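Local coordinates for telomerase reverse transcriptase (Candida albicans SC5314, PDB 6ZDQ), which probably lengthens chromosome ends by reverse-transcribing a template within its own RNA subunit, adding simple telomeric sequence repeats to the DNA, at residues A[116-121]-A[187-192]; A[565-570]-A[578-583]. One frame throughout, in Å; residues are numbered along the deposited sequence.

Interaction 1 of 2, residues A[116-121]-A[187-192]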
loop_
_atom_site.group_PDB
_atom_site.type_symbol
_atom_site.label_atom_id
_atom_site.label_comp_id
_atom_site.label_asym_id
_atom_site.label_seq_id
_atom_site.Cartn_x
_atom_site.Cartn_y
_atom_site.Cartn_z
ATOM N N LEU A 116 7.214 13.529 0.410
ATOM C CA LEU A 116 7.071 12.250 1.102
ATOM C C LEU A 116 6.078 11.332 0.398
ATOM O O LEU A 116 6.466 10.340 -0.232
ATOM C CB LEU A 116 6.637 12.502 2.540
ATOM C CG LEU A 116 7.550 13.430 3.345
ATOM C CD1 LEU A 116 7.009 13.653 4.744
ATOM C CD2 LEU A 116 8.952 12.845 3.387
ATOM N N GLY A 117 4.800 11.681 0.442
ATOM C CA GLY A 117 3.782 10.920 -0.249
ATOM C C GLY A 117 3.400 9.603 0.398
ATOM O O GLY A 117 4.236 8.957 1.036
ATOM N N ALA A 118 2.141 9.198 0.232
ATOM C CA ALA A 118 1.669 7.849 0.551
ATOM C C ALA A 118 2.066 7.421 1.964
ATOM O O ALA A 118 2.843 6.486 2.170
ATOM C CB ALA A 118 2.167 6.837 -0.483
ATOM N N ASN A 119 1.544 8.162 2.943
ATOM C CA ASN A 119 1.673 7.812 4.358
ATOM C C ASN A 119 3.124 7.821 4.830
ATOM O O ASN A 119 3.484 7.101 5.764
ATOM C CB ASN A 119 1.035 6.451 4.653
ATOM C CG ASN A 119 -0.411 6.375 4.210
ATOM O OD1 ASN A 119 -0.771 5.552 3.367
ATOM N ND2 ASN A 119 -1.250 7.234 4.776
ATOM N N GLU A 120 3.975 8.618 4.190
ATOM C CA GLU A 120 5.322 8.851 4.689
ATOM C C GLU A 120 5.315 10.068 5.602
ATOM O O GLU A 120 4.652 11.069 5.317
ATOM C CB GLU A 120 6.310 9.060 3.540
ATOM C CG GLU A 120 6.647 7.803 2.756
ATOM C CD GLU A 120 7.610 8.077 1.616
ATOM O OE1 GLU A 120 7.504 7.410 0.565
ATOM O OE2 GLU A 120 8.471 8.968 1.768
ATOM N N LYS A 121 6.049 9.977 6.709
ATOM C CA LYS A 121 6.085 11.043 7.699
ATOM C C LYS A 121 7.520 11.320 8.123
ATOM O O LYS A 121 8.360 10.416 8.169
ATOM C CB LYS A 121 5.243 10.701 8.943
ATOM C CG LYS A 121 3.744 10.612 8.697
ATOM C CD LYS A 121 3.321 9.207 8.298
ATOM C CE LYS A 121 1.828 9.135 8.025
ATOM N NZ LYS A 121 1.418 10.050 6.922
ATOM N N VAL A 187 4.887 -0.694 -6.718
ATOM C CA VAL A 187 6.331 -0.475 -6.730
ATOM C C VAL A 187 6.655 0.960 -6.334
ATOM O O VAL A 187 7.607 1.213 -5.586
ATOM C CB VAL A 187 6.915 -0.834 -8.110
ATOM C CG1 VAL A 187 6.016 -0.317 -9.221
ATOM C CG2 VAL A 187 8.320 -0.266 -8.262
ATOM N N SER A 188 5.864 1.916 -6.810
ATOM C CA SER A 188 6.075 3.328 -6.528
ATOM C C SER A 188 4.930 3.852 -5.672
ATOM O O SER A 188 3.759 3.717 -6.042
ATOM C CB SER A 188 6.179 4.136 -7.822
ATOM O OG SER A 188 6.377 5.510 -7.541
ATOM N N LEU A 189 5.274 4.450 -4.533
ATOM C CA LEU A 189 4.300 5.067 -3.641
ATOM C C LEU A 189 4.258 6.585 -3.803
ATOM O O LEU A 189 4.056 7.314 -2.828
ATOM C CB LEU A 189 4.579 4.678 -2.187
ATOM C CG LEU A 189 5.844 5.118 -1.443
ATOM C CD1 LEU A 189 5.668 4.834 0.040
ATOM C CD2 LEU A 189 7.100 4.433 -1.966
ATOM N N GLU A 190 4.463 7.076 -5.022
ATOM C CA GLU A 190 4.377 8.503 -5.288
ATOM C C GLU A 190 2.922 8.927 -5.451
ATOM O O GLU A 190 2.073 8.155 -5.906
ATOM C CB GLU A 190 5.174 8.860 -6.545
ATOM C CG GLU A 190 5.483 10.340 -6.699
ATOM C CD GLU A 190 6.254 10.644 -7.971
ATOM O OE1 GLU A 190 6.101 9.887 -8.953
ATOM O OE2 GLU A 190 7.016 11.633 -7.987
ATOM N N LEU A 191 2.639 10.168 -5.071
ATOM C CA LEU A 191 1.299 10.727 -5.173
ATOM C C LEU A 191 1.119 11.461 -6.499
ATOM O O LEU A 191 2.082 11.891 -7.138
ATOM C CB LEU A 191 1.022 11.678 -4.008
ATOM C CG LEU A 191 0.927 11.057 -2.613
ATOM C CD1 LEU A 191 0.691 12.122 -1.554
ATOM C CD2 LEU A 191 -0.177 10.019 -2.578
ATOM N N ASN A 192 -0.140 11.595 -6.908
ATOM C CA ASN A 192 -0.513 12.335 -8.106
ATOM C C ASN A 192 -1.289 13.580 -7.703
ATOM O O ASN A 192 -2.257 13.492 -6.940
ATOM C CB ASN A 192 -1.352 11.475 -9.053
ATOM C CG ASN A 192 -0.531 10.426 -9.773
ATOM O OD1 ASN A 192 0.694 10.518 -9.844
ATOM N ND2 ASN A 192 -1.206 9.424 -10.322
#
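Leu189 and Leu191 reach from the same side of their chain onto the turn 117-120, and Ala118 sits between them. The methyl of Ala118 faces the root of Leu189, its CB 3.7 Å from Leu189 CB. On its other flank it is more loosely approached by Leu191, whose CD2 is 4.5 Å from Ala118 CB. Leu191 lays its branched end against the backbone instead: CD1 is 3.6 Å from Gly117 CA, and CG is 3.6 Å from Ala118 N. CG of Leu189 is set between its own backbone N and carbonyl carbon (chi1 66°), and from there the side chain runs along the turn to Glu120. The two side chains cross at about a right angle, and OE1 of Glu120 lies beside CG and CD1 of Leu189. Beyond CG the glutamate is extended, and its OE2 makes a weak hydrogen bond to Thr568 OG1. Gly117 leaves the helical conformation with positive phi (75°); the bond from Glu120 N to Gly117 O, 3.2 Å, then closes a turn with left-handed backbone conformation at Ala118 and Asn119. Leu191 rests as well on Ile180 and Glu182 of strand 178-182. The arrangement is a helix-terminating turn following helix 99-115, packed by two leucines against the entry to strand 191-195 of a two-stranded antiparallel sheet, within the telomerase RNA-binding domain.

Interaction 2 of 2, residues A[565-570]-A[578-583]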
loop_
_atom_site.group_PDB
_atom_site.type_symbol
_atom_site.label_atom_id
_atom_site.label_comp_id
_atom_site.label_asym_id
_atom_site.label_seq_id
_atom_site.Cartn_x
_atom_site.Cartn_y
_atom_site.Cartn_z
ATOM N N SER A 565 12.560 0.528 -1.324
ATOM C CA SER A 565 12.797 0.488 0.113
ATOM C C SER A 565 11.883 1.479 0.827
ATOM O O SER A 565 11.803 2.651 0.442
ATOM C CB SER A 565 14.264 0.803 0.423
ATOM O OG SER A 565 15.155 -0.029 -0.307
ATOM N N LEU A 566 11.192 0.999 1.866
ATOM C CA LEU A 566 10.294 1.814 2.683
ATOM C C LEU A 566 11.026 2.759 3.628
ATOM O O LEU A 566 10.365 3.571 4.285
ATOM C CB LEU A 566 9.373 0.917 3.516
ATOM C CG LEU A 566 8.438 -0.094 2.853
ATOM C CD1 LEU A 566 7.847 -1.010 3.914
ATOM C CD2 LEU A 566 7.333 0.599 2.071
ATOM N N VAL A 567 12.360 2.678 3.693
ATOM C CA VAL A 567 13.161 3.161 4.822
ATOM C C VAL A 567 12.741 4.540 5.323
ATOM O O VAL A 567 12.766 4.800 6.534
ATOM C CB VAL A 567 14.651 3.141 4.417
ATOM C CG1 VAL A 567 15.481 4.048 5.311
ATOM C CG2 VAL A 567 15.182 1.717 4.455
ATOM N N THR A 568 12.324 5.429 4.420
ATOM C CA THR A 568 12.053 6.813 4.803
ATOM C C THR A 568 11.005 6.907 5.910
ATOM O O THR A 568 11.118 7.748 6.810
ATOM C CB THR A 568 11.613 7.618 3.580
ATOM O OG1 THR A 568 10.982 8.833 4.003
ATOM C CG2 THR A 568 10.646 6.811 2.732
ATOM N N THR A 569 9.986 6.052 5.868
ATOM C CA THR A 569 8.858 6.170 6.786
ATOM C C THR A 569 9.226 5.640 8.168
ATOM O O THR A 569 9.537 4.454 8.320
ATOM C CB THR A 569 7.649 5.416 6.240
ATOM O OG1 THR A 569 7.587 5.572 4.817
ATOM C CG2 THR A 569 6.370 5.963 6.853
ATOM N N ASN A 570 9.206 6.525 9.165
ATOM C CA ASN A 570 9.223 6.221 10.595
ATOM C C ASN A 570 10.570 5.723 11.098
ATOM O O ASN A 570 10.716 5.504 12.307
ATOM C CB ASN A 570 8.156 5.188 10.991
ATOM C CG ASN A 570 6.806 5.477 10.370
ATOM O OD1 ASN A 570 6.178 4.592 9.791
ATOM N ND2 ASN A 570 6.356 6.721 10.480
ATOM N N VAL A 578 18.371 -0.923 10.792
ATOM C CA VAL A 578 18.935 -2.234 10.488
ATOM C C VAL A 578 17.929 -3.336 10.789
ATOM O O VAL A 578 17.978 -4.411 10.178
ATOM C CB VAL A 578 20.258 -2.454 11.246
ATOM C CG1 VAL A 578 21.229 -1.316 10.967
ATOM C CG2 VAL A 578 20.014 -2.616 12.743
ATOM N N LYS A 579 17.012 -3.103 11.731
ATOM C CA LYS A 579 15.969 -4.085 12.008
ATOM C C LYS A 579 15.097 -4.312 10.780
ATOM O O LYS A 579 14.843 -5.456 10.386
ATOM C CB LYS A 579 15.125 -3.629 13.197
ATOM C CG LYS A 579 13.962 -4.547 13.527
ATOM C CD LYS A 579 13.142 -3.991 14.678
ATOM C CE LYS A 579 11.949 -4.878 14.985
ATOM N NZ LYS A 579 11.127 -4.335 16.101
ATOM N N TYR A 580 14.631 -3.227 10.157
ATOM C CA TYR A 580 13.837 -3.363 8.940
ATOM C C TYR A 580 14.679 -3.904 7.790
ATOM O O TYR A 580 14.245 -4.808 7.068
ATOM C CB TYR A 580 13.208 -2.023 8.560
ATOM C CG TYR A 580 12.585 -2.033 7.180
ATOM C CD1 TYR A 580 11.371 -2.666 6.948
ATOM C CD2 TYR A 580 13.217 -1.417 6.108
ATOM C CE1 TYR A 580 10.802 -2.682 5.688
ATOM C CE2 TYR A 580 12.657 -1.428 4.845
ATOM C CZ TYR A 580 11.449 -2.061 4.641
ATOM O OH TYR A 580 10.891 -2.072 3.383
ATOM N N LEU A 581 15.883 -3.354 7.598
ATOM C CA LEU A 581 16.735 -3.802 6.499
ATOM C C LEU A 581 17.052 -5.289 6.612
ATOM O O LEU A 581 17.090 -6.001 5.603
ATOM C CB LEU A 581 18.026 -2.981 6.460
ATOM C CG LEU A 581 17.909 -1.512 6.044
ATOM C CD1 LEU A 581 19.285 -0.878 5.887
ATOM C CD2 LEU A 581 17.101 -1.373 4.764
ATOM N N LYS A 582 17.285 -5.773 7.834
ATOM C CA LYS A 582 17.497 -7.202 8.036
ATOM C C LYS A 582 16.256 -7.998 7.651
ATOM O O LYS A 582 16.331 -8.945 6.860
ATOM C CB LYS A 582 17.884 -7.469 9.491
ATOM C CG LYS A 582 18.145 -8.924 9.819
ATOM C CD LYS A 582 18.530 -9.075 11.280
ATOM C CE LYS A 582 18.828 -10.518 11.632
ATOM N NZ LYS A 582 19.267 -10.650 13.048
ATOM N N THR A 583 15.098 -7.619 8.198
ATOM C CA THR A 583 13.856 -8.305 7.860
ATOM C C THR A 583 13.437 -8.071 6.414
ATOM O O THR A 583 12.628 -8.840 5.888
ATOM C CB THR A 583 12.731 -7.866 8.799
ATOM O OG1 THR A 583 12.525 -6.454 8.678
ATOM C CG2 THR A 583 13.081 -8.198 10.244
#
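Segment 565-570 runs as an irregular turn beside helix 574-588, with the closest CA atoms across the contact, Val567 and Tyr580, 7.7 Å apart. Residues 566-568 take helical backbone angles without forming a regular helix; Thr569 N closes the turn on Leu566 O at 3.0 Å. Residues 578-583 are regular helix, and at this separation the contact is made largely by side chains reaching across. Tyr580 does most of this. Its ring swings out toward the turn with CG anti to the backbone N (chi1 169°), which carries the phenol oxygen to the backbone of Leu566. There Leu566 N gives OH a weak, long hydrogen bond of 3.4 Å, with an N-H...O angle of 156°. The Leu566 side chain crosses that of Tyr580 at about a right angle, and its CB, CG and CD1 gather round OH and CZ of the tyrosine, CB lying oblique to the ring. Val567 comes to a different part of the ring: its CG2 lies at the edge, near the ring plane, 4.1 Å from Tyr580 CD2. The same methyl also meets Leu581 CD2 at 3.7 Å, so one branch of the valine bridges two successive helix residues. Phe571, from the connection between the segments, meets the tyrosine ring with the planes inclined by about 35°. Val567 continues onto Glu618 and Lys622, and Leu581 onto Val615 and Phe619. The turn that follows strand 556-559 and helix 574-588 thus share a packing surface on helix 602-626, and Lys582 adds a salt bridge to Asp643 of helix 634-656.

Overall arrangement
The two contacts come in series along the chain: interaction 1 closes within the RNA-binding domain long before interaction 2 opens after strand 556-559. In space their centres are nevertheless about 15 Å apart, and their first segments touch, Glu120 and Asn119 packing against Thr569. The turn after helix 99-115 therefore meets both the two-stranded sheet of 178-182 and 191-195 and loop 565-570, and that loop in turn leans on helix 574-588. Together they probably help to hold the RNA-binding domain against the C-terminal helices. The nearest atoms lie about 4 Å from the bound nucleic acid in interaction 2 and about 13 Å in interaction 1.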